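Local coordinates for protein NANS (YJHS), A 9-O-acetyl N-acetylneuraminic acid esterase (Escherichia coli O157:H7 EDL933, PDB 3PT5) that probably removes the 9-O-acetyl group from 9-O-acetyl-N-acetylneuraminic acid, allowing the bacterium to grow on this host sialic acid, at residues A[135-141]-A[153-158]; A[46-52]-A[108-112]. All coordinates share one frame; numbering follows the deposited sequence.

Interaction 1 (A[135-141]-A[153-158]); sequences AFTAGSE and DACRWG
F136 and W157 form the tightly packed end of this contact, a single beta bridge between two loops of the SGNH hydrolase fold, one following strand 122-130 and the other leading to helix 162-176. CB of W157 sits over the F136 ring, 3.6 Å from its centroid and 14° off the ring normal, a CH-pi contact; the two aromatic planes are inclined at 41°. The backbones bridge A135 to R156: A135 N donates to C155 O (3.0 Å), and W157 N to A135 O (2.8 Å). The indole meets W188 edge-to-face, and its NE1 is hydrogen-bonded to S134 OG, while H203 meets F136 edge-to-face.

On the more exposed side, side chains grip backbone carbonyls instead. R156, bent at chi2 and chi3, curls back so that its guanidinium lies against the T137-A138 peptide. NE donates almost straight to G139 O (2.9 Å, 166°), in both the guanidinium and carbonyl planes, whereas NH1 reaches F136 O (3.2 Å) from above the carbonyl plane. E141 OE2 merely touches the aliphatic CG of R156, and a water joins E141 O to R156 O. The exposed end closes with S140: its OG, held between backbone N and carbonyl carbon, donates to D153 O at 2.6 Å, within the carbonyl plane.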
ATOM      1  N   ALA A 135       2.585   7.192 -11.806  1.00 11.47           N
ATOM      2  CA  ALA A 135       1.452   7.926 -12.371  1.00 10.55           C
ATOM      3  C   ALA A 135       0.975   7.300 -13.664  1.00 11.27           C
ATOM      4  O   ALA A 135       1.678   6.500 -14.233  1.00 11.08           O
ATOM      5  CB  ALA A 135       1.846   9.374 -12.637  1.00 11.21           C
ATOM      6  N   PHE A 136      -0.200   7.723 -14.116  1.00 11.97           N
ATOM      7  CA  PHE A 136      -0.675   7.330 -15.445  1.00 12.21           C
ATOM      8  C   PHE A 136      -0.211   8.263 -16.534  1.00 12.70           C
ATOM      9  O   PHE A 136      -0.104   7.844 -17.696  1.00 13.08           O
ATOM     10  CB  PHE A 136      -2.200   7.259 -15.475  1.00 11.76           C
ATOM     11  CG  PHE A 136      -2.755   6.061 -14.746  1.00 11.89           C
ATOM     12  CD1 PHE A 136      -2.866   4.811 -15.375  1.00 10.42           C
ATOM     13  CD2 PHE A 136      -3.138   6.168 -13.409  1.00 12.09           C
ATOM     14  CE1 PHE A 136      -3.382   3.711 -14.686  1.00 11.96           C
ATOM     15  CE2 PHE A 136      -3.645   5.059 -12.701  1.00 10.65           C
ATOM     16  CZ  PHE A 136      -3.770   3.827 -13.349  1.00 11.95           C
ATOM     17  N   THR A 137       0.046   9.518 -16.167  1.00 12.85           N
ATOM     18  CA  THR A 137       0.335  10.556 -17.171  1.00 14.43           C
ATOM     19  C   THR A 137       1.786  11.051 -17.222  1.00 14.54           C
ATOM     20  O   THR A 137       2.116  11.984 -17.980  1.00 16.35           O
ATOM     21  CB  THR A 137      -0.686  11.737 -17.087  1.00 14.52           C
ATOM     22  OG1 THR A 137      -0.496  12.508 -15.881  1.00 14.38           O
ATOM     23  CG2 THR A 137      -2.122  11.225 -17.139  1.00 16.51           C
ATOM     24  N   ALA A 138       2.647  10.447 -16.398  1.00 15.42           N
ATOM     25  CA  ALA A 138       4.061  10.800 -16.334  1.00 15.08           C
ATOM     26  C   ALA A 138       4.801   9.657 -15.689  1.00 15.23           C
ATOM     27  O   ALA A 138       4.227   8.898 -14.898  1.00 15.48           O
ATOM     28  CB  ALA A 138       4.254  12.059 -15.525  1.00 14.76           C
ATOM     29  N   GLY A 139       6.079   9.519 -16.029  1.00 15.05           N
ATOM     30  CA  GLY A 139       6.946   8.560 -15.378  1.00 15.71           C
ATOM     31  C   GLY A 139       7.528   7.570 -16.368  1.00 16.03           C
ATOM     32  O   GLY A 139       6.847   7.164 -17.298  1.00 16.60           O
ATOM     33  N   SER A 140       8.788   7.206 -16.163  1.00 17.25           N
ATOM     34  CA  SER A 140       9.463   6.194 -16.981  1.00 18.91           C
ATOM     35  C   SER A 140       8.718   4.858 -16.971  1.00 19.32           C
ATOM     36  O   SER A 140       8.177   4.465 -15.950  1.00 18.76           O
ATOM     37  CB  SER A 140      10.906   6.012 -16.480  1.00 19.21           C
ATOM     38  OG  SER A 140      10.930   5.844 -15.074  1.00 23.64           O
ATOM     39  N   GLU A 141       8.680   4.163 -18.104  1.00 19.35           N
ATOM     40  CA  GLU A 141       8.092   2.808 -18.166  1.00 20.31           C
ATOM     41  C   GLU A 141       8.822   1.811 -17.288  1.00 19.89           C
ATOM     42  O   GLU A 141       8.198   0.951 -16.662  1.00 18.50           O
ATOM     43  CB  GLU A 141       8.143   2.219 -19.588  1.00 21.60           C
ATOM     44  CG  GLU A 141       7.079   2.650 -20.552  1.00 24.65           C
ATOM     45  CD  GLU A 141       5.724   2.013 -20.310  1.00 28.85           C
ATOM     46  OE1 GLU A 141       5.555   0.779 -20.531  1.00 28.15           O
ATOM     47  OE2 GLU A 141       4.803   2.776 -19.944  1.00 30.28           O
ATOM     48  N   ASP A 153      13.015   1.516 -11.713  1.00 22.86           N
ATOM     49  CA  ASP A 153      12.574   2.709 -12.429  1.00 23.23           C
ATOM     50  C   ASP A 153      11.214   2.595 -13.155  1.00 22.65           C
ATOM     51  O   ASP A 153      10.877   3.435 -13.984  1.00 23.57           O
ATOM     52  CB  ASP A 153      13.672   3.199 -13.390  1.00 23.73           C
ATOM     53  CG  ASP A 153      13.939   2.235 -14.541  1.00 24.70           C
ATOM     54  OD1 ASP A 153      13.873   1.001 -14.343  1.00 26.51           O
ATOM     55  OD2 ASP A 153      14.230   2.717 -15.650  1.00 28.92           O
ATOM     56  N   ALA A 154      10.418   1.581 -12.834  1.00 20.72           N
ATOM     57  CA  ALA A 154       9.078   1.486 -13.406  1.00 19.62           C
ATOM     58  C   ALA A 154       8.157   2.442 -12.624  1.00 19.34           C
ATOM     59  O   ALA A 154       7.875   2.213 -11.451  1.00 19.67           O
ATOM     60  CB  ALA A 154       8.571   0.043 -13.340  1.00 19.19           C
ATOM     61  N   CYS A 155       7.709   3.511 -13.282  1.00 18.36           N
ATOM     62  CA  CYS A 155       6.953   4.579 -12.612  1.00 18.17           C
ATOM     63  C   CYS A 155       5.694   4.924 -13.356  1.00 16.89           C
ATOM     64  O   CYS A 155       5.028   5.876 -13.028  1.00 16.71           O
ATOM     65  CB  CYS A 155       7.800   5.851 -12.529  1.00 18.47           C
ATOM     66  SG  CYS A 155       9.291   5.700 -11.562  1.00 24.98           S
ATOM     67  N   ARG A 156       5.369   4.152 -14.385  1.00 16.47           N
ATOM     68  CA  ARG A 156       4.191   4.426 -15.190  1.00 14.68           C
ATOM     69  C   ARG A 156       3.118   3.359 -14.990  1.00 13.93           C
ATOM     70  O   ARG A 156       3.341   2.195 -15.292  1.00 15.03           O
ATOM     71  CB  ARG A 156       4.571   4.567 -16.678  1.00 15.07           C
ATOM     72  CG  ARG A 156       3.395   4.939 -17.580  1.00 15.45           C
ATOM     73  CD  ARG A 156       3.035   6.392 -17.400  1.00 12.63           C
ATOM     74  NE  ARG A 156       4.069   7.266 -17.943  1.00 15.03           N
ATOM     75  CZ  ARG A 156       3.853   8.169 -18.892  1.00 16.40           C
ATOM     76  NH1 ARG A 156       2.623   8.377 -19.355  1.00 15.06           N
ATOM     77  NH2 ARG A 156       4.872   8.912 -19.328  1.00 16.35           N
ATOM     78  N   TRP A 157       1.955   3.758 -14.477  1.00 13.36           N
ATOM     79  CA  TRP A 157       0.801   2.873 -14.438  1.00 14.27           C
ATOM     80  C   TRP A 157       0.088   2.952 -15.784  1.00 14.82           C
ATOM     81  O   TRP A 157       0.236   3.931 -16.520  1.00 15.07           O
ATOM     82  CB  TRP A 157      -0.165   3.273 -13.307  1.00 13.84           C
ATOM     83  CG  TRP A 157       0.360   2.948 -11.935  1.00 12.20           C
ATOM     84  CD1 TRP A 157       0.870   3.835 -11.014  1.00 13.38           C
ATOM     85  CD2 TRP A 157       0.436   1.660 -11.327  1.00 10.45           C
ATOM     86  NE1 TRP A 157       1.266   3.173  -9.885  1.00 11.67           N
ATOM     87  CE2 TRP A 157       1.020   1.831 -10.050  1.00 10.79           C
ATOM     88  CE3 TRP A 157       0.055   0.377 -11.728  1.00 10.43           C
ATOM     89  CZ2 TRP A 157       1.241   0.749  -9.163  1.00 10.51           C
ATOM     90  CZ3 TRP A 157       0.281  -0.694 -10.855  1.00  8.75           C
ATOM     91  CH2 TRP A 157       0.868  -0.493  -9.582  1.00  9.30           C
ATOM     92  N   GLY A 158      -0.673   1.909 -16.108  1.00 16.29           N
ATOM     93  CA  GLY A 158      -1.451   1.858 -17.349  1.00 18.28           C
ATOM     94  C   GLY A 158      -1.473   0.422 -17.832  1.00 20.24           C
ATOM     95  O   GLY A 158      -0.604  -0.360 -17.489  1.00 20.26           O
TER
HETATM   96  O   HOH W   1      -0.711   5.259 -18.600  1.00 21.55           O
HETATM   97  O   HOH W   2       5.772   0.808 -15.268  1.00 17.31           O

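Interaction 2 (A[46-52]-A[108-112]); sequences DAPHPRI and LHIAR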
ATOM      1  N   ASP A  46       3.672  -2.078  15.460  1.00 15.68           N
ATOM      2  CA  ASP A  46       4.296  -2.605  14.223  1.00 13.56           C
ATOM      3  C   ASP A  46       4.889  -4.002  14.357  1.00 13.07           C
ATOM      4  O   ASP A  46       5.726  -4.383  13.549  1.00 13.11           O
ATOM      5  CB  ASP A  46       5.372  -1.675  13.640  1.00 13.51           C
ATOM      6  CG  ASP A  46       4.891  -0.248  13.459  1.00 14.02           C
ATOM      7  OD1 ASP A  46       3.667  -0.016  13.333  1.00 16.97           O
ATOM      8  OD2 ASP A  46       5.744   0.652  13.456  1.00 13.53           O
ATOM      9  N   ALA A  47       4.438  -4.773  15.347  1.00 12.99           N
ATOM     10  CA  ALA A  47       4.940  -6.126  15.521  1.00 14.12           C
ATOM     11  C   ALA A  47       4.489  -7.031  14.371  1.00 14.79           C
ATOM     12  O   ALA A  47       3.293  -7.099  14.052  1.00 15.31           O
ATOM     13  CB  ALA A  47       4.424  -6.702  16.856  1.00 15.41           C
ATOM     14  N   PRO A  48       5.428  -7.765  13.762  1.00 15.21           N
ATOM     15  CA  PRO A  48       5.042  -8.767  12.763  1.00 14.95           C
ATOM     16  C   PRO A  48       4.270  -9.883  13.478  1.00 14.60           C
ATOM     17  O   PRO A  48       4.366  -9.993  14.697  1.00 16.42           O
ATOM     18  CB  PRO A  48       6.390  -9.303  12.291  1.00 15.17           C
ATOM     19  CG  PRO A  48       7.383  -8.172  12.613  1.00 16.08           C
ATOM     20  CD  PRO A  48       6.891  -7.686  13.923  1.00 15.10           C
ATOM     21  N   HIS A  49       3.502 -10.674  12.737  1.00 14.09           N
ATOM     22  CA  HIS A  49       2.745 -11.792  13.327  1.00 14.38           C
ATOM     23  C   HIS A  49       2.972 -13.011  12.467  1.00 13.81           C
ATOM     24  O   HIS A  49       3.052 -12.883  11.247  1.00 14.38           O
ATOM     25  CB  HIS A  49       1.253 -11.450  13.375  1.00 14.48           C
ATOM     26  CG  HIS A  49       0.426 -12.490  14.064  1.00 17.31           C
ATOM     27  ND1 HIS A  49       0.153 -13.710  13.497  1.00 17.55           N
ATOM     28  CD2 HIS A  49      -0.174 -12.493  15.277  1.00 18.25           C
ATOM     29  CE1 HIS A  49      -0.583 -14.428  14.330  1.00 19.68           C
ATOM     30  NE2 HIS A  49      -0.781 -13.715  15.422  1.00 20.65           N
ATOM     31  N   PRO A  50       3.118 -14.209  13.088  1.00 13.97           N
ATOM     32  CA  PRO A  50       3.403 -15.384  12.268  1.00 14.24           C
ATOM     33  C   PRO A  50       2.360 -15.763  11.218  1.00 13.50           C
ATOM     34  O   PRO A  50       2.661 -16.534  10.308  1.00 14.61           O
ATOM     35  CB  PRO A  50       3.525 -16.518  13.296  1.00 14.28           C
ATOM     36  CG  PRO A  50       3.806 -15.868  14.570  1.00 14.37           C
ATOM     37  CD  PRO A  50       3.157 -14.510  14.534  1.00 14.72           C
ATOM     38  N   ARG A  51       1.131 -15.259  11.362  1.00 13.18           N
ATOM     39  CA  ARG A  51       0.081 -15.575  10.417  1.00 12.36           C
ATOM     40  C   ARG A  51      -0.058 -14.527   9.309  1.00 11.66           C
ATOM     41  O   ARG A  51      -0.911 -14.678   8.425  1.00 11.86           O
ATOM     42  CB  ARG A  51      -1.253 -15.796  11.133  1.00 11.45           C
ATOM     43  CG  ARG A  51      -1.302 -17.105  11.927  1.00 14.70           C
ATOM     44  CD  ARG A  51      -2.517 -17.051  12.837  1.00 15.08           C
ATOM     45  NE  ARG A  51      -3.768 -17.098  12.089  1.00 14.42           N
ATOM     46  CZ  ARG A  51      -4.939 -16.663  12.565  1.00 13.06           C
ATOM     47  NH1 ARG A  51      -5.006 -16.144  13.798  1.00 13.42           N
ATOM     48  NH2 ARG A  51      -6.044 -16.743  11.828  1.00 15.80           N
ATOM     49  N   ILE A  52       0.797 -13.497   9.337  1.00 10.88           N
ATOM     50  CA  ILE A  52       0.620 -12.361   8.421  1.00 11.00           C
ATOM     51  C   ILE A  52       1.870 -12.248   7.564  1.00 10.28           C
ATOM     52  O   ILE A  52       2.958 -11.991   8.093  1.00 11.03           O
ATOM     53  CB  ILE A  52       0.416 -11.056   9.191  1.00 10.80           C
ATOM     54  CG1 ILE A  52      -0.854 -11.153  10.038  1.00 12.53           C
ATOM     55  CG2 ILE A  52       0.346  -9.847   8.218  1.00 12.30           C
ATOM     56  CD1 ILE A  52      -1.129  -9.939  10.875  1.00 12.49           C
ATOM     57  N   LEU A 108       0.671  -3.636   7.080  1.00  8.91           N
ATOM     58  CA  LEU A 108       0.755  -4.500   8.260  1.00 10.08           C
ATOM     59  C   LEU A 108      -0.453  -4.313   9.188  1.00 10.26           C
ATOM     60  O   LEU A 108      -0.985  -5.280   9.729  1.00 11.80           O
ATOM     61  CB  LEU A 108       2.055  -4.247   9.032  1.00 10.25           C
ATOM     62  CG  LEU A 108       2.208  -4.965  10.382  1.00 11.44           C
ATOM     63  CD1 LEU A 108       2.165  -6.497  10.175  1.00 12.45           C
ATOM     64  CD2 LEU A 108       3.530  -4.563  11.030  1.00 10.75           C
ATOM     65  N   HIS A 109      -0.868  -3.064   9.362  1.00 10.44           N
ATOM     66  CA  HIS A 109      -1.936  -2.705  10.293  1.00 10.32           C
ATOM     67  C   HIS A 109      -3.301  -3.068   9.776  1.00 10.83           C
ATOM     68  O   HIS A 109      -4.163  -3.471  10.557  1.00 11.28           O
ATOM     69  CB  HIS A 109      -1.817  -1.226  10.596  1.00 10.21           C
ATOM     70  CG  HIS A 109      -0.429  -0.854  10.962  1.00 10.51           C
ATOM     71  ND1 HIS A 109       0.452  -0.312  10.052  1.00 14.12           N
ATOM     72  CD2 HIS A 109       0.288  -1.085  12.093  1.00 13.16           C
ATOM     73  CE1 HIS A 109       1.633  -0.160  10.630  1.00 12.48           C
ATOM     74  NE2 HIS A 109       1.560  -0.618  11.865  1.00 11.68           N
ATOM     75  N   ILE A 110      -3.462  -2.984   8.456  1.00  9.89           N
ATOM     76  CA  ILE A 110      -4.680  -3.531   7.807  1.00  9.39           C
ATOM     77  C   ILE A 110      -4.771  -5.022   8.085  1.00 10.24           C
ATOM     78  O   ILE A 110      -5.766  -5.493   8.644  1.00  9.97           O
ATOM     79  CB  ILE A 110      -4.718  -3.207   6.314  1.00 10.06           C
ATOM     80  CG1 ILE A 110      -4.864  -1.694   6.178  1.00  7.76           C
ATOM     81  CG2 ILE A 110      -5.877  -3.955   5.633  1.00  9.81           C
ATOM     82  CD1 ILE A 110      -4.597  -1.162   4.747  1.00  9.05           C
ATOM     83  N   ALA A 111      -3.692  -5.741   7.781  1.00 10.29           N
ATOM     84  CA  ALA A 111      -3.616  -7.164   8.021  1.00 10.80           C
ATOM     85  C   ALA A 111      -3.880  -7.534   9.492  1.00 10.56           C
ATOM     86  O   ALA A 111      -4.664  -8.467   9.757  1.00 12.05           O
ATOM     87  CB  ALA A 111      -2.266  -7.683   7.543  1.00  9.91           C
ATOM     88  N   ARG A 112      -3.245  -6.839  10.436  1.00 10.70           N
ATOM     89  CA  ARG A 112      -3.422  -7.162  11.848  1.00 12.89           C
ATOM     90  C   ARG A 112      -4.866  -6.932  12.260  1.00 12.67           C
ATOM     91  O   ARG A 112      -5.425  -7.728  12.999  1.00 12.49           O
ATOM     92  CB  ARG A 112      -2.461  -6.373  12.748  1.00 13.43           C
ATOM     93  CG  ARG A 112      -2.743  -6.571  14.246  1.00 21.27           C
ATOM     94  CD  ARG A 112      -1.798  -5.735  15.104  1.00 28.10           C
ATOM     95  NE  ARG A 112      -0.724  -6.576  15.624  1.00 34.37           N
ATOM     96  CZ  ARG A 112       0.396  -6.867  14.974  1.00 35.96           C
ATOM     97  NH1 ARG A 112       0.630  -6.355  13.767  1.00 36.58           N
ATOM     98  NH2 ARG A 112       1.285  -7.668  15.547  1.00 36.45           N
TER
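R112 reaches from helix 107-114 to the carbonyl of A47, in the loop that leads into strand 52-55 of the central sheet of this SGNH hydrolase. Its CB lies 4.2 Å from CD1 of I52, which rests closer still on the CA of R112. The chain runs outward extended through CG and CD, then bends at chi3 (-101°) and swings the guanidinium over to the loop. There CG of L108, one helical turn back, lies at the guanidinium edge. At the tip both terminal nitrogens converge on one acceptor: NH2 donates to A47 O at 2.6 Å, from above the carbonyl plane, and NH1 adds a weak bond to the same oxygen. NH2 also touches CB of A47.

Between this polar grip and the sheet lies an apolar patch. CG2 of I52 presses tightly on CB of A111 (3.5 Å) and more loosely on CD1 of L108, while CD2 of L108 packs against D46 O. A type I turn from H49 to I52 brings the chain round into the strand, and H49 ND1 accepts the N-H of R51 within it.

At the other end, H109 NE2 donates to OD1 of D46 (2.6 Å, 156°). The carboxylate oxygen lies close to the imidazole plane but receives the bond on its anti side, tilted out of the carboxylate plane, with the two groups turned 65° apart. OD2 of D46 is engaged by a salt bridge to R319 of helix 315-335 and by L41 N. With both oxygens held, this buried carboxylate is fixed in rotation, and R319 would be expected to favour its ionised form.

Overall arrangement
Interactions 1 and 2 lie on opposite sides of the chain's centre, their own centres about 30 Å apart, and share no element of secondary structure, although both belong to the same esterase family region. Each is partly buried. Interaction 2 fastens helix 107-114 to the approach of strand 52-55, combining an aliphatic patch with a buried histidine-carboxylate bond that continues to helix 315-335. Interaction 1 joins two irregular loops: its aromatic side faces helix 203-218, and its serine and glutamate side is exposed. Backbone pairing and water bridges hold 135-141 to 153-158, whereas 46-52 meets 108-112 without any backbone-to-backbone bond. In both, an arginine binds loop carbonyl oxygen, two in interaction 1 and one in interaction 2.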